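Local atomic coordinates of beta-lactamase (PDB entry 6KBY), a protein that probably hydrolyses beta-lactam antibiotics to substituted beta-amino acids as a class C serine beta-lactamase, and binds adenosine monophosphate in its ligand pocket. Residues 10-15 and 44-49; 30-35 and 348-353; 81-86 and 257-262; 101-106 and 140-145; 267-272 and 305-310. All coordinates share one frame; numbering follows the deposited sequence.

Interaction 1 (10-15 and 44-49)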
# COMPACT_ATOMS: atom_id res chain seq x y z
N ILE A 10 -22.30 5.36 -23.73
CA ILE A 10 -21.96 5.63 -22.34
C ILE A 10 -20.68 4.87 -22.03
O ILE A 10 -20.65 3.64 -22.13
CB ILE A 10 -23.08 5.20 -21.38
CG1 ILE A 10 -24.41 5.86 -21.76
CG2 ILE A 10 -22.71 5.52 -19.94
CD1 ILE A 10 -24.53 7.28 -21.29
N ASP A 11 -19.62 5.60 -21.66
CA ASP A 11 -18.38 4.94 -21.28
C ASP A 11 -18.58 4.02 -20.08
O ASP A 11 -17.92 2.98 -19.99
CB ASP A 11 -17.29 5.96 -21.01
CG ASP A 11 -16.67 6.52 -22.27
OD1 ASP A 11 -16.97 5.99 -23.37
OD2 ASP A 11 -15.89 7.48 -22.18
N GLU A 12 -19.49 4.38 -19.16
CA GLU A 12 -19.68 3.60 -17.94
C GLU A 12 -20.03 2.15 -18.27
O GLU A 12 -19.50 1.22 -17.64
CB GLU A 12 -20.78 4.22 -17.08
CG GLU A 12 -20.92 3.62 -15.66
CD GLU A 12 -21.54 2.24 -15.62
OE1 GLU A 12 -22.50 1.99 -16.38
OE2 GLU A 12 -21.07 1.39 -14.83
N SER A 13 -20.94 1.94 -19.22
CA SER A 13 -21.33 0.57 -19.55
C SER A 13 -20.18 -0.20 -20.19
O SER A 13 -20.04 -1.41 -19.96
CB SER A 13 -22.56 0.58 -20.45
OG SER A 13 -23.73 0.91 -19.72
N LYS A 14 -19.36 0.49 -20.97
CA LYS A 14 -18.18 -0.14 -21.56
C LYS A 14 -17.19 -0.55 -20.48
O LYS A 14 -16.63 -1.65 -20.53
CB LYS A 14 -17.54 0.81 -22.57
CG LYS A 14 -18.43 1.10 -23.77
CD LYS A 14 -17.83 2.16 -24.68
CE LYS A 14 -18.77 2.44 -25.86
NZ LYS A 14 -18.26 3.53 -26.75
N ILE A 15 -16.95 0.33 -19.50
CA ILE A 15 -16.03 -0.00 -18.42
C ILE A 15 -16.54 -1.19 -17.61
O ILE A 15 -15.78 -2.12 -17.30
CB ILE A 15 -15.77 1.24 -17.55
CG1 ILE A 15 -15.07 2.32 -18.38
CG2 ILE A 15 -14.94 0.88 -16.33
CD1 ILE A 15 -14.97 3.67 -17.69
N LYS A 44 -14.55 10.63 -13.09
CA LYS A 44 -15.71 9.84 -12.71
C LYS A 44 -15.25 8.59 -11.98
O LYS A 44 -14.19 8.03 -12.28
CB LYS A 44 -16.50 9.40 -13.94
CG LYS A 44 -16.74 10.50 -14.96
CD LYS A 44 -17.56 11.63 -14.38
CE LYS A 44 -17.93 12.65 -15.45
NZ LYS A 44 -18.70 12.02 -16.57
N ASN A 45 -16.07 8.13 -11.03
CA ASN A 45 -15.73 7.01 -10.18
C ASN A 45 -16.74 5.89 -10.36
O ASN A 45 -17.95 6.14 -10.37
CB ASN A 45 -15.69 7.45 -8.71
CG ASN A 45 -14.58 8.44 -8.44
OD1 ASN A 45 -13.55 8.44 -9.13
ND2 ASN A 45 -14.77 9.28 -7.44
N TYR A 46 -16.24 4.67 -10.51
CA TYR A 46 -17.07 3.50 -10.76
C TYR A 46 -16.69 2.43 -9.76
O TYR A 46 -15.50 2.14 -9.60
CB TYR A 46 -16.83 3.00 -12.18
CG TYR A 46 -16.97 4.08 -13.22
CD1 TYR A 46 -18.22 4.50 -13.64
CD2 TYR A 46 -15.86 4.68 -13.80
CE1 TYR A 46 -18.37 5.49 -14.60
CE2 TYR A 46 -15.99 5.67 -14.77
CZ TYR A 46 -17.26 6.07 -15.16
OH TYR A 46 -17.43 7.05 -16.11
N ILE A 47 -17.68 1.85 -9.09
CA ILE A 47 -17.45 0.82 -8.09
C ILE A 47 -18.23 -0.41 -8.51
O ILE A 47 -19.45 -0.33 -8.72
CB ILE A 47 -17.94 1.26 -6.70
CG1 ILE A 47 -17.44 2.67 -6.34
CG2 ILE A 47 -17.56 0.21 -5.65
CD1 ILE A 47 -16.00 2.74 -5.97
N TYR A 48 -17.56 -1.55 -8.60
CA TYR A 48 -18.18 -2.81 -9.00
C TYR A 48 -17.95 -3.84 -7.91
O TYR A 48 -16.80 -4.10 -7.52
CB TYR A 48 -17.60 -3.29 -10.34
CG TYR A 48 -17.77 -2.25 -11.42
CD1 TYR A 48 -19.02 -1.95 -11.93
CD2 TYR A 48 -16.68 -1.54 -11.92
CE1 TYR A 48 -19.20 -0.99 -12.91
CE2 TYR A 48 -16.84 -0.57 -12.91
CZ TYR A 48 -18.10 -0.30 -13.39
OH TYR A 48 -18.28 0.65 -14.37
N ASN A 49 -19.03 -4.43 -7.40
CA ASN A 49 -18.97 -5.40 -6.32
C ASN A 49 -19.39 -6.77 -6.83
O ASN A 49 -20.33 -6.88 -7.64
CB ASN A 49 -19.88 -4.97 -5.18
CG ASN A 49 -19.47 -3.64 -4.60
OD1 ASN A 49 -18.28 -3.36 -4.43
ND2 ASN A 49 -20.45 -2.78 -4.33
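The N-terminal helix 11-30 packs on one face of the antiparallel sheet of this class C beta-lactamase, and here its first turn meets Y46 and Y48 of the outermost strand 44-50. E12 and I15, one turn apart, face these two tyrosines, whose rings fall on the same side because alternate residues of a strand do. The E12 chain leaves with CG anti to the backbone N (chi1 -170°), which puts CG 3.3 Å from Y46 CE1. The bend at chi2 then brings the carboxylate to Y48, where OH donates to OE2 at 2.9 Å. OE2 lies at the edge of the Y48 ring, in its plane, whereas the hydroxyl meets the carboxylate from above, 35° out of the carboxylate plane. I15 supplies the apolar half: its CD1 is 3.7 Å from Y46 CE2, and its CG2 is 4.2 Å from Y48 CE2. Both tyrosines cross this isoleucine at about a right angle. Tyrosine suits the strand positions because it reaches far across the 10.2 Å between the segment axes and still ends in a polar group. V41 touches both I15 and Y46. One hydroxyl-carboxylate bond beside methyl-ring packing implies a mixed interface, in which the tyrosine proton probably helps to stabilise negative charge on E12.

Interaction 2 (30-35 and 348-353)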
# COMPACT_ATOMS: atom_id res chain seq x y z
N ASN A 30 -9.95 -18.88 -9.53
CA ASN A 30 -9.19 -18.80 -8.28
C ASN A 30 -10.04 -19.08 -7.06
O ASN A 30 -9.51 -19.08 -5.94
CB ASN A 30 -8.54 -17.42 -8.15
CG ASN A 30 -7.43 -17.21 -9.15
OD1 ASN A 30 -6.34 -17.76 -9.01
ND2 ASN A 30 -7.68 -16.40 -10.16
N ASN A 31 -11.34 -19.30 -7.23
CA ASN A 31 -12.26 -19.51 -6.12
C ASN A 31 -12.20 -18.36 -5.10
O ASN A 31 -12.15 -18.58 -3.89
CB ASN A 31 -12.05 -20.87 -5.45
CG ASN A 31 -13.26 -21.30 -4.66
OD1 ASN A 31 -14.39 -21.04 -5.06
ND2 ASN A 31 -13.02 -21.97 -3.54
N ILE A 32 -12.20 -17.14 -5.62
CA ILE A 32 -12.23 -15.94 -4.78
C ILE A 32 -13.68 -15.66 -4.42
O ILE A 32 -14.50 -15.45 -5.32
CB ILE A 32 -11.66 -14.74 -5.55
CG1 ILE A 32 -10.21 -14.98 -5.95
CG2 ILE A 32 -11.82 -13.46 -4.73
CD1 ILE A 32 -9.73 -14.04 -7.05
N PRO A 33 -14.04 -15.63 -3.13
CA PRO A 33 -15.47 -15.46 -2.81
C PRO A 33 -16.04 -14.10 -3.16
O PRO A 33 -17.17 -14.02 -3.66
CB PRO A 33 -15.54 -15.75 -1.30
CG PRO A 33 -14.33 -16.59 -1.04
CD PRO A 33 -13.27 -16.04 -1.95
N GLY A 34 -15.29 -13.03 -2.91
CA GLY A 34 -15.81 -11.69 -3.09
C GLY A 34 -14.74 -10.72 -3.53
O GLY A 34 -13.57 -10.83 -3.13
N MET A 35 -15.14 -9.75 -4.35
CA MET A 35 -14.24 -8.69 -4.77
C MET A 35 -14.99 -7.37 -4.87
O MET A 35 -16.20 -7.34 -5.07
CB MET A 35 -13.59 -8.96 -6.13
CG MET A 35 -12.60 -10.10 -6.12
SD MET A 35 -11.59 -10.27 -7.60
CE MET A 35 -10.55 -8.81 -7.51
N LYS A 348 -9.58 -13.36 -0.97
CA LYS A 348 -8.66 -14.48 -1.05
C LYS A 348 -7.36 -13.93 -1.59
O LYS A 348 -7.36 -13.03 -2.43
CB LYS A 348 -9.19 -15.61 -1.94
CG LYS A 348 -8.22 -16.78 -2.09
CD LYS A 348 -8.86 -17.96 -2.79
CE LYS A 348 -9.72 -18.76 -1.83
NZ LYS A 348 -8.88 -19.49 -0.83
N ASN A 349 -6.24 -14.44 -1.07
CA ASN A 349 -4.91 -14.05 -1.53
C ASN A 349 -4.60 -14.86 -2.78
O ASN A 349 -4.18 -16.02 -2.70
CB ASN A 349 -3.91 -14.33 -0.41
CG ASN A 349 -2.48 -13.94 -0.77
OD1 ASN A 349 -2.15 -13.69 -1.93
ND2 ASN A 349 -1.62 -13.92 0.24
N TYR A 350 -4.80 -14.25 -3.95
CA TYR A 350 -4.48 -14.87 -5.23
C TYR A 350 -3.27 -14.16 -5.84
O TYR A 350 -2.90 -13.06 -5.43
CB TYR A 350 -5.70 -14.84 -6.17
CG TYR A 350 -6.08 -13.45 -6.62
CD1 TYR A 350 -6.72 -12.56 -5.76
CD2 TYR A 350 -5.78 -13.02 -7.90
CE1 TYR A 350 -7.05 -11.28 -6.17
CE2 TYR A 350 -6.11 -11.74 -8.32
CZ TYR A 350 -6.74 -10.88 -7.45
OH TYR A 350 -7.06 -9.61 -7.88
N SER A 351 -2.66 -14.80 -6.82
CA SER A 351 -1.30 -14.43 -7.19
C SER A 351 -1.20 -13.01 -7.76
O SER A 351 -2.08 -12.52 -8.47
CB SER A 351 -0.68 -15.45 -8.14
OG SER A 351 -1.38 -15.49 -9.37
N ILE A 352 -0.08 -12.36 -7.43
CA ILE A 352 0.14 -10.97 -7.81
C ILE A 352 0.14 -10.80 -9.33
O ILE A 352 -0.37 -9.80 -9.84
CB ILE A 352 1.41 -10.44 -7.15
CG1 ILE A 352 1.12 -10.07 -5.69
CG2 ILE A 352 1.95 -9.24 -7.89
CD1 ILE A 352 2.35 -9.80 -4.86
N ASP A 353 0.71 -11.76 -10.06
CA ASP A 353 0.74 -11.63 -11.52
C ASP A 353 -0.66 -11.46 -12.09
O ASP A 353 -0.86 -10.71 -13.05
CB ASP A 353 1.45 -12.83 -12.16
CG ASP A 353 0.63 -14.09 -12.06
OD1 ASP A 353 0.43 -14.56 -10.93
OD2 ASP A 353 0.19 -14.62 -13.10
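This is a loop-to-loop packing contact, made mostly by side chains, between the turn joining helix 11-30 to strand 34-41 and the segment leading from strand 340-346 into helix 352-364. Y350 and I32 form its apolar centre: the methyl CD1 of I32 sits over one face of the ring, 3.8 Å from the centroid and 20° off the normal, a CH-pi contact displaced toward the ring's rim. From another direction M35 CE reaches the phenol end, 3.6 Å from Y350 OH. The flexible thioether, bent at chi3, lets the methyl fill that place between the ring and helix 11-30. N31, with positive phi, closes the helix in a Schellman motif, a conformation asparagine tolerates well, and the carbonyls near this helix end turn toward K348. There N30 O lies 3.4 Å from K348 CD, and N31 O lies 3.2 Å from K348 CE. The lysine runs extended at first, CG anti to the backbone N (chi1 178°), then folds at chi3 and chi4, carrying its ammonium to a salt bridge with D213. Its CB meanwhile packs 4.1 Å from P33 CD. N30 gives its amide to Q354 of helix 352-364, and R355 makes a cation-pi contact with Y350, whose side chain is about 8 Å from that of the AMP-binding S324.

Interaction 3 (81-86 and 257-262)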
# COMPACT_ATOMS: atom_id res chain seq x y z
N ALA A 81 4.87 9.66 7.32
CA ALA A 81 6.24 10.17 7.39
C ALA A 81 6.41 11.40 6.53
O ALA A 81 7.08 12.37 6.92
CB ALA A 81 7.22 9.08 6.98
N SER A 82 5.81 11.40 5.34
CA SER A 82 5.88 12.55 4.46
C SER A 82 5.16 13.75 5.07
O SER A 82 5.64 14.89 4.97
CB SER A 82 5.27 12.17 3.11
OG SER A 82 5.42 13.22 2.18
N TYR A 83 4.03 13.51 5.73
CA TYR A 83 3.32 14.58 6.42
C TYR A 83 4.18 15.16 7.54
O TYR A 83 4.28 16.39 7.69
CB TYR A 83 2.00 14.05 6.96
CG TYR A 83 1.17 15.06 7.71
CD1 TYR A 83 0.52 16.09 7.04
CD2 TYR A 83 1.01 14.96 9.09
CE1 TYR A 83 -0.25 17.01 7.73
CE2 TYR A 83 0.24 15.88 9.78
CZ TYR A 83 -0.39 16.90 9.10
OH TYR A 83 -1.15 17.81 9.78
N ALA A 84 4.84 14.30 8.32
CA ALA A 84 5.75 14.80 9.34
C ALA A 84 6.89 15.60 8.71
O ALA A 84 7.31 16.63 9.26
CB ALA A 84 6.30 13.62 10.15
N GLN A 85 7.39 15.14 7.56
CA GLN A 85 8.50 15.82 6.91
C GLN A 85 8.10 17.21 6.43
O GLN A 85 8.77 18.21 6.74
CB GLN A 85 9.02 14.96 5.76
CG GLN A 85 10.29 15.47 5.11
CD GLN A 85 9.99 16.28 3.88
OE1 GLN A 85 9.33 15.81 2.95
NE2 GLN A 85 10.47 17.52 3.86
N VAL A 86 6.98 17.31 5.70
CA VAL A 86 6.56 18.62 5.22
C VAL A 86 6.11 19.53 6.35
O VAL A 86 6.11 20.76 6.19
CB VAL A 86 5.54 18.51 4.07
CG1 VAL A 86 6.08 17.64 2.95
CG2 VAL A 86 4.22 17.98 4.59
N GLN A 257 -1.91 17.55 0.95
CA GLN A 257 -1.67 17.30 -0.47
C GLN A 257 -0.17 17.24 -0.75
O GLN A 257 0.29 16.37 -1.50
CB GLN A 257 -2.32 18.38 -1.33
CG GLN A 257 -2.12 18.12 -2.81
CD GLN A 257 -2.86 16.88 -3.28
OE1 GLN A 257 -4.08 16.88 -3.39
NE2 GLN A 257 -2.12 15.80 -3.55
N GLN A 258 0.60 18.16 -0.17
CA GLN A 258 2.04 18.12 -0.34
C GLN A 258 2.60 16.80 0.15
O GLN A 258 3.48 16.21 -0.49
CB GLN A 258 2.69 19.27 0.45
CG GLN A 258 2.31 20.65 -0.01
CD GLN A 258 2.81 21.72 0.95
OE1 GLN A 258 3.83 21.54 1.62
NE2 GLN A 258 2.08 22.83 1.03
N ALA A 259 2.11 16.31 1.29
CA ALA A 259 2.59 15.06 1.85
C ALA A 259 2.30 13.89 0.92
O ALA A 259 3.17 13.05 0.66
CB ALA A 259 1.94 14.83 3.21
N LEU A 260 1.06 13.81 0.41
CA LEU A 260 0.69 12.74 -0.51
C LEU A 260 1.59 12.75 -1.73
O LEU A 260 2.18 11.72 -2.10
CB LEU A 260 -0.76 12.93 -0.95
CG LEU A 260 -1.83 12.63 0.10
CD1 LEU A 260 -3.12 13.33 -0.28
CD2 LEU A 260 -2.03 11.12 0.23
N THR A 261 1.71 13.90 -2.37
CA THR A 261 2.49 13.99 -3.60
C THR A 261 3.94 13.63 -3.35
O THR A 261 4.55 12.91 -4.15
CB THR A 261 2.35 15.40 -4.16
OG1 THR A 261 0.98 15.61 -4.52
CG2 THR A 261 3.25 15.62 -5.38
N ALA A 262 4.50 14.08 -2.23
CA ALA A 262 5.92 13.85 -1.97
C ALA A 262 6.24 12.38 -1.75
O ALA A 262 7.41 11.99 -1.90
CB ALA A 262 6.41 14.68 -0.78
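S82 and A259 meet where helix 72-86 crosses helix 255-262, the short segment axes passing 8.0 Å apart at 123°. Such a close approach depends on small residues: serine faces alanine, and no bulky chain stands between the backbones. The S82 side chain points at the other helix, with OG anti to its own backbone N (chi1 -175°), and from there the hydroxyl donates to A259 O at 2.7 Å. It uses a lone pair in the carbonyl plane, approaching well off the C=O direction at an angle of 115°. A helix carbonyl can thus take this lateral donor, and the buried hydroxyl has its partner. The A262 methyl comes within 3.4 Å of the same OG.

The A259 methyl in turn presses against the backbone of the first helix, its CB lying 3.5 Å from Y83 CA. The Y83 side chain begins beside this methyl, CB to CB 3.8 Å, and because its CG is anti to the backbone N the ring departs with only an edge near A259. V86, one turn beyond S82, adds a second contact, its CG2 4.1 Å from A259 CB, and the methyl nestles against both the tyrosine stem and the valine branch. At the margin K255 donates to both Q258 OE1 and V86 O, tying the two helices together. Behind the contact, A81 and A84 of helix 72-86 rest on helix 158-171, while L260 turns to helix 234-244, placing the crossing between those two helices.

Interaction 4 (101-106 and 140-145)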
# COMPACT_ATOMS: atom_id res chain seq x y z
N PRO A 101 16.46 7.31 20.33
CA PRO A 101 17.73 7.41 21.06
C PRO A 101 18.20 6.12 21.72
O PRO A 101 19.41 5.96 21.92
CB PRO A 101 17.46 8.51 22.10
CG PRO A 101 16.29 9.28 21.55
CD PRO A 101 15.46 8.27 20.82
N GLU A 102 17.28 5.21 22.05
CA GLU A 102 17.68 3.91 22.59
C GLU A 102 18.60 3.16 21.63
O GLU A 102 19.40 2.32 22.08
CB GLU A 102 16.45 3.05 22.87
CG GLU A 102 15.35 3.73 23.66
CD GLU A 102 14.23 4.24 22.78
OE1 GLU A 102 14.41 5.30 22.12
OE2 GLU A 102 13.16 3.59 22.71
N LEU A 103 18.52 3.45 20.33
CA LEU A 103 19.32 2.78 19.32
C LEU A 103 20.64 3.48 19.03
O LEU A 103 21.38 3.03 18.15
CB LEU A 103 18.51 2.60 18.04
CG LEU A 103 17.21 1.81 18.21
CD1 LEU A 103 16.49 1.62 16.87
CD2 LEU A 103 17.49 0.47 18.86
N ARG A 104 20.96 4.57 19.73
CA ARG A 104 22.23 5.23 19.50
C ARG A 104 23.37 4.32 19.91
O ARG A 104 23.33 3.67 20.96
CB ARG A 104 22.27 6.57 20.24
CG ARG A 104 21.37 7.60 19.57
CD ARG A 104 21.18 8.85 20.40
NE ARG A 104 20.27 9.78 19.73
CZ ARG A 104 19.84 10.92 20.25
NH1 ARG A 104 20.23 11.28 21.47
NH2 ARG A 104 19.02 11.70 19.56
N GLY A 105 24.39 4.24 19.05
CA GLY A 105 25.47 3.31 19.24
C GLY A 105 25.30 2.00 18.51
O GLY A 105 26.27 1.23 18.43
N SER A 106 24.12 1.73 17.95
CA SER A 106 23.84 0.49 17.24
C SER A 106 24.05 0.69 15.74
O SER A 106 24.48 1.75 15.28
CB SER A 106 22.40 0.05 17.51
OG SER A 106 21.48 0.82 16.75
N TYR A 140 16.27 -6.63 20.01
CA TYR A 140 16.59 -7.14 18.69
C TYR A 140 17.25 -6.07 17.83
O TYR A 140 18.28 -6.31 17.19
CB TYR A 140 15.32 -7.67 18.01
CG TYR A 140 15.53 -8.09 16.58
CD1 TYR A 140 16.16 -9.29 16.28
CD2 TYR A 140 15.11 -7.29 15.52
CE1 TYR A 140 16.37 -9.68 14.98
CE2 TYR A 140 15.32 -7.67 14.21
CZ TYR A 140 15.95 -8.87 13.94
OH TYR A 140 16.16 -9.27 12.64
N LEU A 141 16.66 -4.87 17.81
CA LEU A 141 17.18 -3.80 16.96
C LEU A 141 18.57 -3.36 17.40
O LEU A 141 19.40 -3.02 16.55
CB LEU A 141 16.21 -2.63 16.94
CG LEU A 141 14.84 -2.91 16.31
CD1 LEU A 141 13.94 -1.70 16.48
CD2 LEU A 141 14.97 -3.30 14.85
N LYS A 142 18.85 -3.38 18.71
CA LYS A 142 20.19 -3.03 19.19
C LYS A 142 21.23 -4.07 18.79
O LYS A 142 22.41 -3.73 18.63
CB LYS A 142 20.20 -2.87 20.71
CG LYS A 142 19.52 -1.62 21.23
CD LYS A 142 19.57 -1.58 22.75
CE LYS A 142 18.57 -0.60 23.32
NZ LYS A 142 18.50 -0.69 24.81
N ALA A 143 20.83 -5.33 18.64
CA ALA A 143 21.76 -6.40 18.31
C ALA A 143 21.88 -6.64 16.81
O ALA A 143 22.78 -7.37 16.38
CB ALA A 143 21.32 -7.70 19.00
N TRP A 144 21.00 -6.04 16.01
CA TRP A 144 20.94 -6.30 14.58
C TRP A 144 22.09 -5.62 13.84
O TRP A 144 22.51 -4.51 14.19
CB TRP A 144 19.62 -5.76 14.04
CG TRP A 144 19.51 -5.71 12.54
CD1 TRP A 144 19.15 -6.73 11.71
CD2 TRP A 144 19.73 -4.57 11.70
NE1 TRP A 144 19.16 -6.30 10.40
CE2 TRP A 144 19.50 -4.98 10.37
CE3 TRP A 144 20.11 -3.24 11.94
CZ2 TRP A 144 19.63 -4.11 9.29
CZ3 TRP A 144 20.24 -2.38 10.86
CH2 TRP A 144 20.00 -2.82 9.55
N LYS A 145 22.59 -6.29 12.80
CA LYS A 145 23.56 -5.71 11.89
C LYS A 145 23.18 -6.16 10.49
O LYS A 145 22.91 -7.36 10.28
CB LYS A 145 24.98 -6.17 12.22
CG LYS A 145 25.55 -5.62 13.52
CD LYS A 145 26.79 -6.39 13.96
CE LYS A 145 27.75 -6.63 12.79
NZ LYS A 145 28.94 -7.44 13.20
O HOH W 1 19.97 1.91 24.98
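L103 and K142 join a loop, running from helix 96-99 toward helix 113-117, to the last turn of helix 134-143 in the largely helical part of the enzyme. A type II beta turn from L103 to S106 shapes the loop, and G105 suits its positive-phi position, where a side chain would strike the preceding carbonyl.

The close-packed side is apolar. L103 sends one branch to the helix: its CD2 lies 3.8 Å from K142 CG and 3.9 Å from L141 CB, so a single methyl settles between the stems of two consecutive helix residues. Both leucines are buried and cross obliquely, and M138, one turn earlier in helix 134-143, also touches L103. Branched aliphatic chains fit here because they pack closely against the lysine and leucine stems without needing polar partners.

The outer side is looser and wet. K142 extends its methylenes along the loop, passing with CE 3.3 Å from E102 O, and this exposed lysine suits the place because its chain is apolar while its tip is charged. The ammonium does not bond to that carbonyl directly; a water mediates, accepting from K142 NZ at 3.0 Å and donating to E102 O. At the turn's other end S106 CB approaches K142 O at only 3.9 Å, while its hydroxyl looks back into its own loop. Chi1 of 77° sets OG between the backbone N and the carbonyl carbon, and there OG donates to L103 O at 2.6 Å, in the carbonyl plane and on a lone pair of an oxygen that also accepts from S106 N.

Interaction 5 (267-272 and 305-310)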
# COMPACT_ATOMS: atom_id res chain seq x y z
N TYR A 267 13.57 7.61 -5.15
CA TYR A 267 14.79 7.63 -4.36
C TYR A 267 15.81 6.58 -4.75
O TYR A 267 17.01 6.81 -4.58
CB TYR A 267 14.46 7.47 -2.87
CG TYR A 267 13.69 8.62 -2.29
CD1 TYR A 267 14.28 9.87 -2.15
CD2 TYR A 267 12.37 8.47 -1.87
CE1 TYR A 267 13.59 10.93 -1.60
CE2 TYR A 267 11.67 9.52 -1.32
CZ TYR A 267 12.28 10.75 -1.19
OH TYR A 267 11.62 11.83 -0.64
N PHE A 268 15.38 5.42 -5.24
CA PHE A 268 16.29 4.37 -5.65
C PHE A 268 15.74 3.69 -6.89
O PHE A 268 14.52 3.58 -7.06
CB PHE A 268 16.48 3.28 -4.58
CG PHE A 268 17.23 3.73 -3.37
CD1 PHE A 268 16.57 4.33 -2.31
CD2 PHE A 268 18.61 3.55 -3.27
CE1 PHE A 268 17.26 4.75 -1.20
CE2 PHE A 268 19.30 3.96 -2.15
CZ PHE A 268 18.63 4.57 -1.12
N LYS A 269 16.64 3.22 -7.74
CA LYS A 269 16.29 2.29 -8.80
C LYS A 269 16.69 0.89 -8.36
O LYS A 269 17.76 0.70 -7.77
CB LYS A 269 17.03 2.63 -10.09
CG LYS A 269 16.47 3.83 -10.82
CD LYS A 269 17.08 3.94 -12.20
CE LYS A 269 16.11 3.41 -13.23
NZ LYS A 269 15.98 4.34 -14.39
N SER A 270 15.84 -0.08 -8.64
CA SER A 270 16.17 -1.47 -8.35
C SER A 270 15.42 -2.33 -9.35
O SER A 270 14.19 -2.24 -9.43
CB SER A 270 15.76 -1.83 -6.92
OG SER A 270 16.32 -3.07 -6.53
N GLY A 271 16.14 -3.13 -10.12
CA GLY A 271 15.49 -3.91 -11.15
C GLY A 271 14.74 -3.00 -12.09
O GLY A 271 15.28 -2.00 -12.58
N GLU A 272 13.47 -3.32 -12.34
CA GLU A 272 12.65 -2.53 -13.24
C GLU A 272 11.96 -1.35 -12.56
O GLU A 272 11.34 -0.54 -13.25
CB GLU A 272 11.59 -3.41 -13.91
CG GLU A 272 12.18 -4.57 -14.71
CD GLU A 272 12.99 -4.10 -15.90
OE1 GLU A 272 12.65 -3.05 -16.47
OE2 GLU A 272 13.97 -4.79 -16.27
N THR A 305 20.19 1.37 -6.40
CA THR A 305 21.05 2.44 -6.86
C THR A 305 20.39 3.78 -6.56
O THR A 305 19.23 3.99 -6.93
CB THR A 305 21.29 2.31 -8.38
OG1 THR A 305 21.95 1.06 -8.64
CG2 THR A 305 22.18 3.44 -8.88
N PRO A 306 21.07 4.69 -5.86
CA PRO A 306 20.42 5.95 -5.48
C PRO A 306 20.04 6.78 -6.70
O PRO A 306 20.69 6.73 -7.74
CB PRO A 306 21.49 6.67 -4.65
CG PRO A 306 22.48 5.63 -4.30
CD PRO A 306 22.45 4.60 -5.36
N ILE A 307 18.97 7.56 -6.54
CA ILE A 307 18.62 8.63 -7.47
C ILE A 307 18.86 9.92 -6.70
O ILE A 307 18.10 10.27 -5.80
CB ILE A 307 17.16 8.52 -7.94
CG1 ILE A 307 16.88 7.14 -8.54
CG2 ILE A 307 16.86 9.62 -8.94
CD1 ILE A 307 15.40 6.88 -8.79
N VAL A 308 19.94 10.62 -7.02
CA VAL A 308 20.35 11.81 -6.28
C VAL A 308 20.84 12.87 -7.26
O VAL A 308 21.81 12.63 -7.98
CB VAL A 308 21.44 11.50 -5.23
CG1 VAL A 308 21.94 12.77 -4.58
CG2 VAL A 308 20.92 10.53 -4.18
N PRO A 309 20.18 14.04 -7.32
CA PRO A 309 18.98 14.41 -6.55
C PRO A 309 17.79 13.50 -6.83
O PRO A 309 17.75 12.87 -7.88
CB PRO A 309 18.69 15.83 -7.04
CG PRO A 309 20.01 16.36 -7.50
CD PRO A 309 20.69 15.17 -8.12
N PRO A 310 16.87 13.39 -5.88
CA PRO A 310 15.72 12.51 -6.07
C PRO A 310 14.90 12.90 -7.29
O PRO A 310 14.88 14.06 -7.71
CB PRO A 310 14.91 12.70 -4.78
CG PRO A 310 15.89 13.23 -3.78
CD PRO A 310 16.83 14.07 -4.57
O HOH W 2 20.06 -0.81 -9.13
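Strands 266-270 and 302-311 pair as antiparallel neighbours near one end of the enzyme's large sheet, where K269 and T305 form a hydrogen-bonded pair and F268 and P306 a non-hydrogen-bonded one. K269 N donates to T305 O at 2.8 Å, and T305 N returns a bond to K269 O at 2.9 Å. A third bond, I307 N to Y267 O, also measures 2.9 Å, but the donor stands 50° out of the carbonyl plane, a tilt that accompanies the irregular backbone at Y267. P306 has no N-H to give, and the non-hydrogen-bonded site accommodates a proline there at no cost to the ladder.

On one face the F268 side chain lies beside its partner, its CD2 3.7 Å from P306 CA, and continues to T118 and T120. The opposite face carries K269 and T305; a water bridges K269 O and T305 OG1. I307 reaches across the strand with its extended chain, CD1 3.8 Å from K269 CG, so that the isoleucine covers the aliphatic part of the exposed lysine. Beyond it the chain turns a corner, with a cis peptide before P309, and P310 comes to the Y267 ring, its CB 3.9 Å from Y267 CE1. The compact, rigid proline ring offers an apolar surface to the aromatic ring. On the other side of strand 266-270, toward strand 273-275, Y267 and F268 both face Q275, the signature of a classic beta bulge in an antiparallel sheet.

Overall arrangement
Interactions 1, 2 and 5 all reach the one antiparallel sheet. Interaction 1 lies at its outermost strand 44-50, interaction 2 beside the neighbouring strand 34-41, their centres 22 Å apart, and interaction 5 near the far end of the strand order, its centre about 36 Å from that of interaction 1. Interactions 3 and 4 belong to the helical region. Interaction 3 comes within about 4 Å of interaction 5 at nearest atoms, helix 255-262 leading into strand 266-270. Along the chain, interactions 1 and 2 alternate, while 3, 4 and 5 are nested within the loop that interaction 2 closes. Early strands 34-41 and 44-50 thus meet late strand 340-346 at one sheet end, the helical region and remaining strands coming between.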